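Local coordinates for protein putative oxidoreductase molybdopterin-binding subunit (Sulfolobus tokodaii, PDB 4ZOH) that binds a pterin cytosine dinucleotide and probably serves as the molybdenum-carrying subunit of an aldehyde oxidase/xanthine dehydrogenase-type oxidoreductase, at residues 35-40 and 81-86; 112-117 and 319-324; 264-269 and 352-357; 186-191 and 470-475. All blocks are in the same frame, centred on the assembly; numbering follows the deposited sequence.

Contact 1: residues 35-40 and 81-86; sequences AFVRSK and AIVIAK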
loop_
_atom_site.group_PDB
_atom_site.type_symbol
_atom_site.label_atom_id
_atom_site.label_comp_id
_atom_site.label_asym_id
_atom_site.label_seq_id
_atom_site.Cartn_x
_atom_site.Cartn_y
_atom_site.Cartn_z
ATOM N N ALA A 35 -15.324 -13.142 3.644
ATOM C CA ALA A 35 -16.656 -13.191 3.036
ATOM C C ALA A 35 -17.675 -13.450 4.143
ATOM O O ALA A 35 -17.334 -14.079 5.168
ATOM C CB ALA A 35 -16.694 -14.264 1.937
ATOM N N PHE A 36 -18.912 -12.978 3.945
ATOM C CA PHE A 36 -19.982 -13.215 4.878
ATOM C C PHE A 36 -20.958 -14.283 4.398
ATOM O O PHE A 36 -21.339 -14.292 3.231
ATOM C CB PHE A 36 -20.701 -11.917 5.239
ATOM C CG PHE A 36 -19.821 -10.937 5.923
ATOM C CD1 PHE A 36 -19.964 -10.689 7.320
ATOM C CD2 PHE A 36 -18.817 -10.240 5.193
ATOM C CE1 PHE A 36 -19.151 -9.791 7.985
ATOM C CE2 PHE A 36 -17.997 -9.323 5.877
ATOM C CZ PHE A 36 -18.147 -9.105 7.262
ATOM N N VAL A 37 -21.320 -15.209 5.303
ATOM C CA VAL A 37 -22.455 -16.134 5.118
ATOM C C VAL A 37 -23.687 -15.309 5.436
ATOM O O VAL A 37 -23.692 -14.538 6.414
ATOM C CB VAL A 37 -22.385 -17.381 6.071
ATOM C CG1 VAL A 37 -23.539 -18.378 5.803
ATOM C CG2 VAL A 37 -21.033 -18.099 5.931
ATOM N N ARG A 38 -24.702 -15.418 4.584
ATOM C CA ARG A 38 -25.959 -14.598 4.749
ATOM C C ARG A 38 -27.220 -15.463 4.923
ATOM O O ARG A 38 -27.241 -16.628 4.446
ATOM C CB ARG A 38 -26.142 -13.697 3.516
ATOM C CG ARG A 38 -25.092 -12.576 3.500
ATOM C CD ARG A 38 -25.046 -11.913 2.109
ATOM N NE ARG A 38 -23.880 -11.062 1.985
ATOM C CZ ARG A 38 -23.704 -9.885 2.532
ATOM N NH1 ARG A 38 -24.635 -9.298 3.251
ATOM N NH2 ARG A 38 -22.553 -9.233 2.293
ATOM N N SER A 39 -28.224 -14.923 5.626
ATOM C CA SER A 39 -29.472 -15.672 5.868
ATOM C C SER A 39 -30.108 -16.053 4.546
ATOM O O SER A 39 -30.255 -15.189 3.614
ATOM C CB SER A 39 -30.454 -14.891 6.710
ATOM O OG SER A 39 -31.554 -15.739 7.004
ATOM N N LYS A 40 -30.453 -17.330 4.417
ATOM C CA LYS A 40 -31.310 -17.708 3.292
ATOM C C LYS A 40 -32.796 -17.599 3.648
ATOM O O LYS A 40 -33.640 -17.829 2.811
ATOM C CB LYS A 40 -30.955 -19.064 2.731
ATOM C CG LYS A 40 -31.289 -20.169 3.711
ATOM C CD LYS A 40 -31.643 -21.453 2.959
ATOM C CE LYS A 40 -30.656 -22.565 3.223
ATOM N NZ LYS A 40 -30.754 -23.635 2.169
ATOM N N ALA A 81 -22.633 -15.189 9.592
ATOM C CA ALA A 81 -21.319 -15.781 9.853
ATOM C C ALA A 81 -20.273 -15.079 8.980
ATOM O O ALA A 81 -20.636 -14.485 7.926
ATOM C CB ALA A 81 -21.347 -17.277 9.506
ATOM N N ILE A 82 -19.000 -15.177 9.379
ATOM C CA ILE A 82 -17.875 -14.536 8.647
ATOM C C ILE A 82 -16.807 -15.598 8.410
ATOM O O ILE A 82 -16.399 -16.262 9.379
ATOM C CB ILE A 82 -17.218 -13.376 9.406
ATOM C CG1 ILE A 82 -18.220 -12.414 10.014
ATOM C CG2 ILE A 82 -16.251 -12.654 8.475
ATOM C CD1 ILE A 82 -18.464 -12.593 11.489
ATOM N N VAL A 83 -16.389 -15.807 7.151
ATOM C CA VAL A 83 -15.319 -16.695 6.910
ATOM C C VAL A 83 -14.083 -15.881 6.526
ATOM O O VAL A 83 -14.216 -14.767 5.916
ATOM C CB VAL A 83 -15.615 -17.773 5.886
ATOM C CG1 VAL A 83 -16.947 -18.522 6.225
ATOM C CG2 VAL A 83 -15.618 -17.276 4.445
ATOM N N ILE A 84 -12.897 -16.445 6.860
ATOM C CA ILE A 84 -11.574 -15.855 6.508
ATOM C C ILE A 84 -10.691 -16.860 5.762
ATOM O O ILE A 84 -10.580 -18.035 6.159
ATOM C CB ILE A 84 -10.867 -15.267 7.733
ATOM C CG1 ILE A 84 -11.902 -14.492 8.572
ATOM C CG2 ILE A 84 -9.624 -14.435 7.301
ATOM C CD1 ILE A 84 -11.443 -13.310 9.381
ATOM N N ALA A 85 -10.132 -16.456 4.626
ATOM C CA ALA A 85 -9.255 -17.376 3.911
ATOM C C ALA A 85 -8.097 -16.615 3.227
ATOM O O ALA A 85 -8.026 -15.378 3.265
ATOM C CB ALA A 85 -10.041 -18.223 2.903
ATOM N N LYS A 86 -7.221 -17.371 2.596
ATOM C CA LYS A 86 -6.021 -16.868 1.970
ATOM C C LYS A 86 -6.337 -15.958 0.829
ATOM O O LYS A 86 -5.553 -15.063 0.582
ATOM C CB LYS A 86 -5.201 -18.059 1.475
ATOM C CG LYS A 86 -4.081 -17.824 0.472
ATOM C CD LYS A 86 -3.847 -19.051 -0.422
ATOM C CE LYS A 86 -2.371 -19.238 -0.747
ATOM N NZ LYS A 86 -1.938 -20.676 -0.778
#

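Contact 2: residues 112-117 and 319-324; sequences EKALED and YAVHTN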
loop_
_atom_site.group_PDB
_atom_site.type_symbol
_atom_site.label_atom_id
_atom_site.label_comp_id
_atom_site.label_asym_id
_atom_site.label_seq_id
_atom_site.Cartn_x
_atom_site.Cartn_y
_atom_site.Cartn_z
ATOM N N GLU A 112 -47.972 -2.622 5.526
ATOM C CA GLU A 112 -49.362 -2.474 5.893
ATOM C C GLU A 112 -49.882 -3.592 6.763
ATOM O O GLU A 112 -50.580 -3.297 7.715
ATOM C CB GLU A 112 -50.222 -2.388 4.649
ATOM C CG GLU A 112 -50.598 -0.960 4.348
ATOM C CD GLU A 112 -51.717 -0.897 3.340
ATOM O OE1 GLU A 112 -52.807 -0.428 3.703
ATOM O OE2 GLU A 112 -51.502 -1.392 2.209
ATOM N N LYS A 113 -49.575 -4.844 6.421
ATOM C CA LYS A 113 -49.714 -5.978 7.341
ATOM C C LYS A 113 -48.900 -5.754 8.602
ATOM O O LYS A 113 -49.421 -5.903 9.693
ATOM C CB LYS A 113 -49.231 -7.270 6.706
ATOM C CG LYS A 113 -50.264 -8.116 6.006
ATOM C CD LYS A 113 -50.682 -7.504 4.682
ATOM C CE LYS A 113 -51.764 -8.317 3.955
ATOM N NZ LYS A 113 -51.212 -9.409 3.076
ATOM N N ALA A 114 -47.642 -5.316 8.457
ATOM C CA ALA A 114 -46.674 -5.351 9.552
ATOM C C ALA A 114 -47.092 -4.430 10.668
ATOM O O ALA A 114 -46.844 -4.712 11.883
ATOM C CB ALA A 114 -45.258 -4.963 9.067
ATOM N N LEU A 115 -47.650 -3.295 10.283
ATOM C CA LEU A 115 -48.064 -2.294 11.269
ATOM C C LEU A 115 -49.243 -2.781 12.186
ATOM O O LEU A 115 -49.497 -2.153 13.194
ATOM C CB LEU A 115 -48.378 -0.919 10.645
ATOM C CG LEU A 115 -49.561 -0.638 9.710
ATOM C CD1 LEU A 115 -50.852 -0.274 10.473
ATOM C CD2 LEU A 115 -49.221 0.523 8.786
ATOM N N GLU A 116 -49.900 -3.884 11.843
ATOM C CA GLU A 116 -50.889 -4.476 12.746
ATOM C C GLU A 116 -50.220 -5.248 13.907
ATOM O O GLU A 116 -50.903 -5.795 14.756
ATOM C CB GLU A 116 -51.792 -5.445 11.993
ATOM C CG GLU A 116 -52.801 -4.857 10.995
ATOM C CD GLU A 116 -53.383 -5.971 10.141
ATOM O OE1 GLU A 116 -53.038 -7.158 10.350
ATOM O OE2 GLU A 116 -54.175 -5.680 9.232
ATOM N N ASP A 117 -48.895 -5.346 13.933
ATOM C CA ASP A 117 -48.183 -6.053 15.023
ATOM C C ASP A 117 -48.643 -7.473 15.287
ATOM O O ASP A 117 -48.317 -8.027 16.298
ATOM C CB ASP A 117 -48.153 -5.190 16.281
ATOM C CG ASP A 117 -47.163 -4.061 16.129
ATOM O OD1 ASP A 117 -46.180 -4.269 15.389
ATOM O OD2 ASP A 117 -47.314 -2.961 16.675
ATOM N N TYR A 319 -46.437 6.651 8.776
ATOM C CA TYR A 319 -45.834 5.443 9.330
ATOM C C TYR A 319 -44.472 5.050 8.695
ATOM O O TYR A 319 -44.337 5.063 7.459
ATOM C CB TYR A 319 -46.747 4.249 9.089
ATOM C CG TYR A 319 -48.019 4.277 9.873
ATOM C CD1 TYR A 319 -49.140 5.008 9.375
ATOM C CD2 TYR A 319 -48.142 3.584 11.109
ATOM C CE1 TYR A 319 -50.325 5.058 10.075
ATOM C CE2 TYR A 319 -49.361 3.614 11.827
ATOM C CZ TYR A 319 -50.425 4.358 11.299
ATOM O OH TYR A 319 -51.624 4.446 11.900
ATOM N N ALA A 320 -43.485 4.705 9.544
ATOM C CA ALA A 320 -42.290 4.009 9.111
ATOM C C ALA A 320 -42.298 2.668 9.837
ATOM O O ALA A 320 -42.164 2.599 11.063
ATOM C CB ALA A 320 -41.026 4.857 9.406
ATOM N N VAL A 321 -42.387 1.600 9.071
ATOM C CA VAL A 321 -42.639 0.302 9.589
ATOM C C VAL A 321 -41.555 -0.661 9.192
ATOM O O VAL A 321 -41.222 -0.654 8.028
ATOM C CB VAL A 321 -43.949 -0.268 8.971
ATOM C CG1 VAL A 321 -44.525 -1.387 9.858
ATOM C CG2 VAL A 321 -44.996 0.823 8.889
ATOM N N HIS A 322 -41.113 -1.570 10.099
ATOM C CA HIS A 322 -40.214 -2.712 9.738
ATOM C C HIS A 322 -40.900 -3.796 8.970
ATOM O O HIS A 322 -42.099 -4.011 9.161
ATOM C CB HIS A 322 -39.633 -3.360 11.015
ATOM C CG HIS A 322 -38.815 -2.413 11.820
ATOM N ND1 HIS A 322 -37.627 -1.892 11.346
ATOM C CD2 HIS A 322 -39.033 -1.835 13.018
ATOM C CE1 HIS A 322 -37.120 -1.070 12.255
ATOM N NE2 HIS A 322 -37.943 -1.024 13.287
ATOM N N THR A 323 -40.154 -4.500 8.125
ATOM C CA THR A 323 -40.631 -5.725 7.532
ATOM C C THR A 323 -39.381 -6.621 7.465
ATOM O O THR A 323 -38.270 -6.125 7.601
ATOM C CB THR A 323 -41.276 -5.516 6.076
ATOM O OG1 THR A 323 -40.293 -4.982 5.155
ATOM C CG2 THR A 323 -42.480 -4.569 6.102
ATOM N N ASN A 324 -39.551 -7.905 7.162
ATOM C CA ASN A 324 -38.445 -8.864 7.065
ATOM C C ASN A 324 -37.655 -8.803 5.774
ATOM O O ASN A 324 -37.521 -9.834 5.096
ATOM C CB ASN A 324 -38.920 -10.300 7.345
ATOM C CG ASN A 324 -39.330 -10.487 8.796
ATOM O OD1 ASN A 324 -40.521 -10.496 9.102
ATOM N ND2 ASN A 324 -38.326 -10.565 9.713
#

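Contact 3: residues 264-269 and 352-357; sequences VAVKKD and DELGID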
loop_
_atom_site.group_PDB
_atom_site.type_symbol
_atom_site.label_atom_id
_atom_site.label_comp_id
_atom_site.label_asym_id
_atom_site.label_seq_id
_atom_site.Cartn_x
_atom_site.Cartn_y
_atom_site.Cartn_z
ATOM N N VAL A 264 -57.647 14.317 -2.312
ATOM C CA VAL A 264 -57.296 15.725 -2.553
ATOM C C VAL A 264 -58.605 16.507 -2.675
ATOM O O VAL A 264 -59.585 16.035 -3.275
ATOM C CB VAL A 264 -56.295 15.892 -3.779
ATOM C CG1 VAL A 264 -56.873 15.319 -5.057
ATOM C CG2 VAL A 264 -55.855 17.316 -4.003
ATOM N N ALA A 265 -58.562 17.711 -2.127
ATOM C CA ALA A 265 -59.652 18.624 -2.196
ATOM C C ALA A 265 -59.367 19.750 -3.186
ATOM O O ALA A 265 -58.442 20.587 -3.027
ATOM C CB ALA A 265 -59.953 19.193 -0.809
ATOM N N VAL A 266 -60.235 19.801 -4.193
ATOM C CA VAL A 266 -60.092 20.803 -5.239
ATOM C C VAL A 266 -61.342 21.634 -5.505
ATOM O O VAL A 266 -62.484 21.133 -5.337
ATOM C CB VAL A 266 -59.651 20.135 -6.563
ATOM C CG1 VAL A 266 -58.329 19.375 -6.349
ATOM C CG2 VAL A 266 -60.751 19.230 -7.156
ATOM N N LYS A 267 -61.110 22.879 -5.939
ATOM C CA LYS A 267 -62.119 23.601 -6.745
ATOM C C LYS A 267 -62.116 23.218 -8.236
ATOM O O LYS A 267 -61.065 22.853 -8.833
ATOM C CB LYS A 267 -62.050 25.091 -6.481
ATOM C CG LYS A 267 -63.040 25.419 -5.361
ATOM C CD LYS A 267 -62.695 26.684 -4.572
ATOM C CE LYS A 267 -63.933 27.215 -3.839
ATOM N NZ LYS A 267 -63.719 28.659 -3.529
ATOM N N LYS A 268 -63.310 23.239 -8.828
ATOM C CA LYS A 268 -63.500 22.887 -10.257
ATOM C C LYS A 268 -62.606 23.688 -11.233
ATOM O O LYS A 268 -62.311 23.207 -12.316
ATOM C CB LYS A 268 -64.969 23.058 -10.679
ATOM C CG LYS A 268 -65.929 22.092 -10.031
ATOM C CD LYS A 268 -66.307 20.984 -10.977
ATOM C CE LYS A 268 -67.737 20.601 -10.669
ATOM N NZ LYS A 268 -67.805 19.121 -10.655
ATOM N N ASP A 269 -62.168 24.883 -10.838
ATOM C CA ASP A 269 -61.238 25.623 -11.643
ATOM C C ASP A 269 -59.766 25.139 -11.513
ATOM O O ASP A 269 -58.850 25.856 -11.921
ATOM C CB ASP A 269 -61.380 27.123 -11.354
ATOM C CG ASP A 269 -60.695 27.558 -10.071
ATOM O OD1 ASP A 269 -60.330 26.674 -9.259
ATOM O OD2 ASP A 269 -60.508 28.809 -9.877
ATOM N N ASP A 352 -56.190 16.061 -15.112
ATOM C CA ASP A 352 -56.880 15.089 -15.907
ATOM C C ASP A 352 -58.337 14.843 -15.555
ATOM O O ASP A 352 -59.146 14.485 -16.439
ATOM C CB ASP A 352 -56.148 13.754 -15.848
ATOM C CG ASP A 352 -54.899 13.719 -16.771
ATOM O OD1 ASP A 352 -54.625 14.757 -17.429
ATOM O OD2 ASP A 352 -54.225 12.651 -16.868
ATOM N N GLU A 353 -58.676 14.947 -14.266
ATOM C CA GLU A 353 -60.060 14.755 -13.840
ATOM C C GLU A 353 -60.889 16.017 -14.174
ATOM O O GLU A 353 -61.988 15.905 -14.601
ATOM C CB GLU A 353 -60.135 14.370 -12.359
ATOM C CG GLU A 353 -61.443 13.720 -11.955
ATOM C CD GLU A 353 -61.621 12.349 -12.550
ATOM O OE1 GLU A 353 -60.590 11.778 -12.968
ATOM O OE2 GLU A 353 -62.782 11.844 -12.616
ATOM N N LEU A 354 -60.325 17.211 -14.035
ATOM C CA LEU A 354 -61.025 18.414 -14.346
ATOM C C LEU A 354 -60.833 18.963 -15.778
ATOM O O LEU A 354 -61.190 20.119 -16.007
ATOM C CB LEU A 354 -60.621 19.495 -13.343
ATOM C CG LEU A 354 -60.674 19.167 -11.828
ATOM C CD1 LEU A 354 -60.443 20.463 -11.107
ATOM C CD2 LEU A 354 -61.992 18.519 -11.398
ATOM N N GLY A 355 -60.260 18.195 -16.717
ATOM C CA GLY A 355 -59.868 18.710 -18.066
ATOM C C GLY A 355 -59.087 20.020 -18.041
ATOM O O GLY A 355 -59.293 20.889 -18.888
ATOM N N ILE A 356 -58.227 20.219 -17.040
ATOM C CA ILE A 356 -57.348 21.392 -17.047
ATOM C C ILE A 356 -56.011 20.953 -17.688
ATOM O O ILE A 356 -55.586 19.769 -17.605
ATOM C CB ILE A 356 -57.132 22.039 -15.643
ATOM C CG1 ILE A 356 -58.468 22.277 -14.888
ATOM C CG2 ILE A 356 -56.347 23.364 -15.702
ATOM C CD1 ILE A 356 -59.570 22.951 -15.687
ATOM N N ASP A 357 -55.373 21.920 -18.331
ATOM C CA ASP A 357 -54.048 21.764 -18.860
ATOM C C ASP A 357 -53.009 21.562 -17.748
ATOM O O ASP A 357 -52.969 22.362 -16.764
ATOM C CB ASP A 357 -53.661 23.023 -19.623
ATOM C CG ASP A 357 -52.336 22.858 -20.294
ATOM O OD1 ASP A 357 -52.257 22.018 -21.201
ATOM O OD2 ASP A 357 -51.399 23.546 -19.882
#

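Contact 4: residues 186-191 and 470-475; sequences QSAHYL and GDTEII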
loop_
_atom_site.group_PDB
_atom_site.type_symbol
_atom_site.label_atom_id
_atom_site.label_comp_id
_atom_site.label_asym_id
_atom_site.label_seq_id
_atom_site.Cartn_x
_atom_site.Cartn_y
_atom_site.Cartn_z
ATOM N N GLN A 186 -18.985 7.042 1.882
ATOM C CA GLN A 186 -19.278 8.460 1.493
ATOM C C GLN A 186 -18.571 9.519 2.343
ATOM O O GLN A 186 -18.608 10.715 2.040
ATOM C CB GLN A 186 -20.785 8.738 1.390
ATOM C CG GLN A 186 -21.423 7.892 0.314
ATOM C CD GLN A 186 -22.894 8.187 0.090
ATOM O OE1 GLN A 186 -23.676 7.263 -0.176
ATOM N NE2 GLN A 186 -23.280 9.427 0.234
ATOM N N SER A 187 -17.880 9.082 3.400
ATOM C CA SER A 187 -17.185 10.025 4.250
ATOM C C SER A 187 -16.225 9.271 5.138
ATOM O O SER A 187 -16.683 8.504 5.975
ATOM C CB SER A 187 -18.174 10.768 5.188
ATOM O OG SER A 187 -17.485 11.676 6.048
ATOM N N ALA A 188 -14.939 9.571 5.038
ATOM C CA ALA A 188 -13.956 8.930 5.950
ATOM C C ALA A 188 -14.216 9.345 7.454
ATOM O O ALA A 188 -14.154 8.527 8.324
ATOM C CB ALA A 188 -12.536 9.246 5.535
ATOM N N HIS A 189 -14.570 10.599 7.700
ATOM C CA HIS A 189 -14.623 11.146 9.039
ATOM C C HIS A 189 -15.836 10.622 9.780
ATOM O O HIS A 189 -15.711 10.291 10.969
ATOM C CB HIS A 189 -14.588 12.674 8.968
ATOM C CG HIS A 189 -13.546 13.191 8.018
ATOM N ND1 HIS A 189 -12.213 13.303 8.369
ATOM C CD2 HIS A 189 -13.637 13.627 6.731
ATOM C CE1 HIS A 189 -11.528 13.789 7.336
ATOM N NE2 HIS A 189 -12.366 14.000 6.334
ATOM N N TYR A 190 -16.951 10.460 9.063
ATOM C CA TYR A 190 -18.174 9.885 9.619
ATOM C C TYR A 190 -18.059 8.374 9.886
ATOM O O TYR A 190 -18.413 7.894 10.966
ATOM C CB TYR A 190 -19.396 10.202 8.744
ATOM C CG TYR A 190 -20.687 9.667 9.280
ATOM C CD1 TYR A 190 -21.168 10.052 10.552
ATOM C CD2 TYR A 190 -21.449 8.804 8.508
ATOM C CE1 TYR A 190 -22.374 9.533 11.038
ATOM C CE2 TYR A 190 -22.650 8.284 8.965
ATOM C CZ TYR A 190 -23.109 8.670 10.222
ATOM O OH TYR A 190 -24.281 8.107 10.617
ATOM N N LEU A 191 -17.488 7.639 8.934
ATOM C CA LEU A 191 -17.149 6.245 9.182
ATOM C C LEU A 191 -16.175 6.128 10.403
ATOM O O LEU A 191 -16.325 5.266 11.226
ATOM C CB LEU A 191 -16.633 5.537 7.922
ATOM C CG LEU A 191 -16.133 4.105 8.096
ATOM C CD1 LEU A 191 -17.403 3.302 8.510
ATOM C CD2 LEU A 191 -15.634 3.573 6.765
ATOM N N GLY A 470 -10.528 12.749 2.200
ATOM C CA GLY A 470 -10.761 11.326 2.390
ATOM C C GLY A 470 -9.713 10.581 3.219
ATOM O O GLY A 470 -9.698 9.375 3.210
ATOM N N ASP A 471 -8.892 11.311 3.961
ATOM C CA ASP A 471 -7.986 10.731 4.949
ATOM C C ASP A 471 -8.155 11.499 6.249
ATOM O O ASP A 471 -7.982 12.717 6.277
ATOM C CB ASP A 471 -6.525 10.777 4.493
ATOM C CG ASP A 471 -5.544 10.062 5.442
ATOM O OD1 ASP A 471 -5.848 9.680 6.600
ATOM O OD2 ASP A 471 -4.399 9.884 5.019
ATOM N N THR A 472 -8.521 10.787 7.315
ATOM C CA THR A 472 -8.778 11.437 8.629
ATOM C C THR A 472 -7.487 12.026 9.164
ATOM O O THR A 472 -7.507 12.848 10.131
ATOM C CB THR A 472 -9.410 10.451 9.648
ATOM O OG1 THR A 472 -8.499 9.378 9.854
ATOM C CG2 THR A 472 -10.722 9.872 9.142
ATOM N N GLU A 473 -6.346 11.696 8.544
ATOM C CA GLU A 473 -5.072 12.297 9.037
ATOM C C GLU A 473 -4.580 13.581 8.347
ATOM O O GLU A 473 -3.582 14.220 8.801
ATOM C CB GLU A 473 -3.959 11.292 8.985
ATOM C CG GLU A 473 -4.029 10.309 10.156
ATOM C CD GLU A 473 -2.706 9.632 10.490
ATOM O OE1 GLU A 473 -1.614 10.187 10.136
ATOM O OE2 GLU A 473 -2.784 8.546 11.135
ATOM N N ILE A 474 -5.231 13.965 7.249
ATOM C CA ILE A 474 -4.740 15.137 6.503
ATOM C C ILE A 474 -5.631 16.377 6.776
ATOM O O ILE A 474 -5.392 17.453 6.212
ATOM C CB ILE A 474 -4.624 14.866 4.990
ATOM C CG1 ILE A 474 -6.013 14.635 4.416
ATOM C CG2 ILE A 474 -3.676 13.703 4.693
ATOM C CD1 ILE A 474 -6.036 14.374 2.924
ATOM N N ILE A 475 -6.720 16.192 7.548
ATOM C CA ILE A 475 -7.598 17.312 7.921
ATOM C C ILE A 475 -8.208 17.054 9.306
ATOM O O ILE A 475 -8.443 15.872 9.699
ATOM C CB ILE A 475 -8.670 17.609 6.832
ATOM C CG1 ILE A 475 -9.355 19.004 7.043
ATOM C CG2 ILE A 475 -9.639 16.458 6.631
ATOM C CD1 ILE A 475 -10.301 19.434 5.932
HETATM O O HOH W 1 -12.231 14.695 3.594
#

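Contact 1: residues 35-40 and 81-86
V83 N donates to A35 O at 2.8 Å, and A35 N answers to V83 O at 3.0 Å. The two bonds make A35 and V83 a hydrogen-bonded pair of antiparallel strands 32-38 and 79-85, neighbours in a mixed sheet and both part of the a/b hammerhead family region. V37 and A81 repeat the pattern less evenly. V37 N reaches A81 O at 2.8 Å, whereas the return bond from A81 N to V37 O is weak at 3.4 Å. Between these pairs F36 faces I82 as a non-hydrogen-bonded pair, their side chains running alongside each other on one side of the sheet. The ring of F36 stands beside its backbone N (chi1 -63°), which puts CE1 3.4 Å from I82 CG1. I82 CG2 lies over a ring face, 4.2 Å from the centroid, in a CH-pi contact. W241 meets the same ring edge-to-face, and helix 223-235 covers this side through A227 and L231. With an alanine in place of F36, I82 CG2 would probably lose its aromatic partner and a gap would open beneath that helix. The other side of the sheet carries A35, V37, A81 and V83 under helix 88-95. There V37 and V83 meet diagonally, CG2 to CG1 at 4.1 Å, while V37 CB rests 3.6 Å from A81 CB.

Contact 2: residues 112-117 and 319-324
L115 holds CG between its backbone N and carbonyl carbon (chi1 67°), and Y319 swings its ring to the side of its own backbone N (chi1 -69°); together the two torsions bring a leucine methyl over an aromatic face. L115 CD2 lies 4.2 Å from the centroid of the Y319 ring, only 19° off the normal, in a CH-pi contact in which the two side chains cross at about a right angle. V321, one strand repeat further on, points to the same side and offers CG1 to L115 CB at 4.0 Å. The contact sets helix 111-114 and the type I turn from A114 to D117 against strand 313-321 of a five-stranded mixed sheet. Strands 129-138 and 272-282 flank that strand, and I129 and I280 from them also touch L115. A114 makes the closer approach to the strand's end. Its CB sits 3.7 Å from V321 CG1 and 3.3 Å from H322 O, a tight fit with room for little more than a methyl. T323 adds its CG2 at 4.1 Å from A114 CB, while its OG1 is hydrogen-bonded to N282 OD1.

Contact 3: residues 264-269 and 352-357
L354, at the C-terminal end of helix 336-353 where the chain leaves helical phi/psi, reaches to the end of strand 254-266, and its side chain can be followed outward as an example of how one methyl can carry a contact. CB points toward the strand and lies 4.2 Å from K268 O. From it CG leaves beside the backbone N, anti to the carbonyl carbon (chi1 -50°), and comes no nearer to that oxygen. At CG the chain forks. CD2 stays a little farther from the valine, 4.5 Å from V266 CG2, and CD1, which continues the extended line (chi2 -171°), makes the nearer approach and does most of the touching. CD1 meets three partners: V266 CG2 at 4.2 Å, the two side chains reaching tip to tip, then K267 O at 3.4 Å and K268 O at 3.5 Å. The methyl is thus set against two successive carbonyl oxygens where the strand gives way to the turn leading into strand 272-282. I356 adds a looser touch, with CD1 4.4 Å from K268 O. Beneath, L149 of strand 149-161 touches both V266 and L354, and V350 of helix 336-353 also packs on V266, tying the contact into the helix-on-sheet packing. Polar ties near the turn come from elsewhere: K268 N binds D148 OD2, and D269 O accepts from K364 NZ. The chemistry across the contact is therefore that of van der Waals packing, a leucine methyl against a valine and peptide oxygens, without a hydrogen bond between the two segments.

Contact 4: residues 186-191 and 470-475
The first turn of helix 188-199, opened by S187 as N-cap, packs A188 and H189 against the loop 470-475. The cap itself is a bond from Y190 N to S187 OG of 3.3 Å. H189 turns its ring beside its backbone N (chi1 -45°), and this carries CE1 to within 3.3 Å of I475 CG2, the side chains crossing at about a right angle. ND1 lies 3.8 Å from T472 CG2, obliquely to the ring. The contact joins the first molybdopterin cofactor-binding family region to the second, which supplies the loop. On the far nitrogen, a water lies in the ring plane 2.8 Å from H189 NE2 and accepts from G470 N at 2.9 Å, bridging helix and loop. A leucine in place of H189 would take away that nitrogen, and the water on G470 N is likely to be held less firmly. A188 contributes CB, 3.7 Å from G470 O. The loop is shaped by an Asx turn, in which D471 OD1 accepts from E473 N at 2.8 Å, while D471 OD2 forms a salt bridge with R205. E473 OE1 pairs with R468 of the second subunit.

Overall arrangement
Contacts 1 and 4 bear on the same seven-stranded mixed sheet from different parts. Contact 1 pairs strands 32-38 and 79-85 near one end of the strand order, whereas contact 4 packs on V206 of strand 204-207 at the other; their centres are 28 Å apart. Contacts 2 and 3 share the five-stranded sheet, through strand 313-321 and strand 254-266, with centres 34 Å apart. Contacts 1 and 2 come closer, about 9 Å between nearest atoms, but do not touch, and contacts 1 and 3 lie 56 Å apart between centres. The side chain of H189 in contact 4 stands about 13 Å from the bound pterin cytosine dinucleotide, too far to touch it.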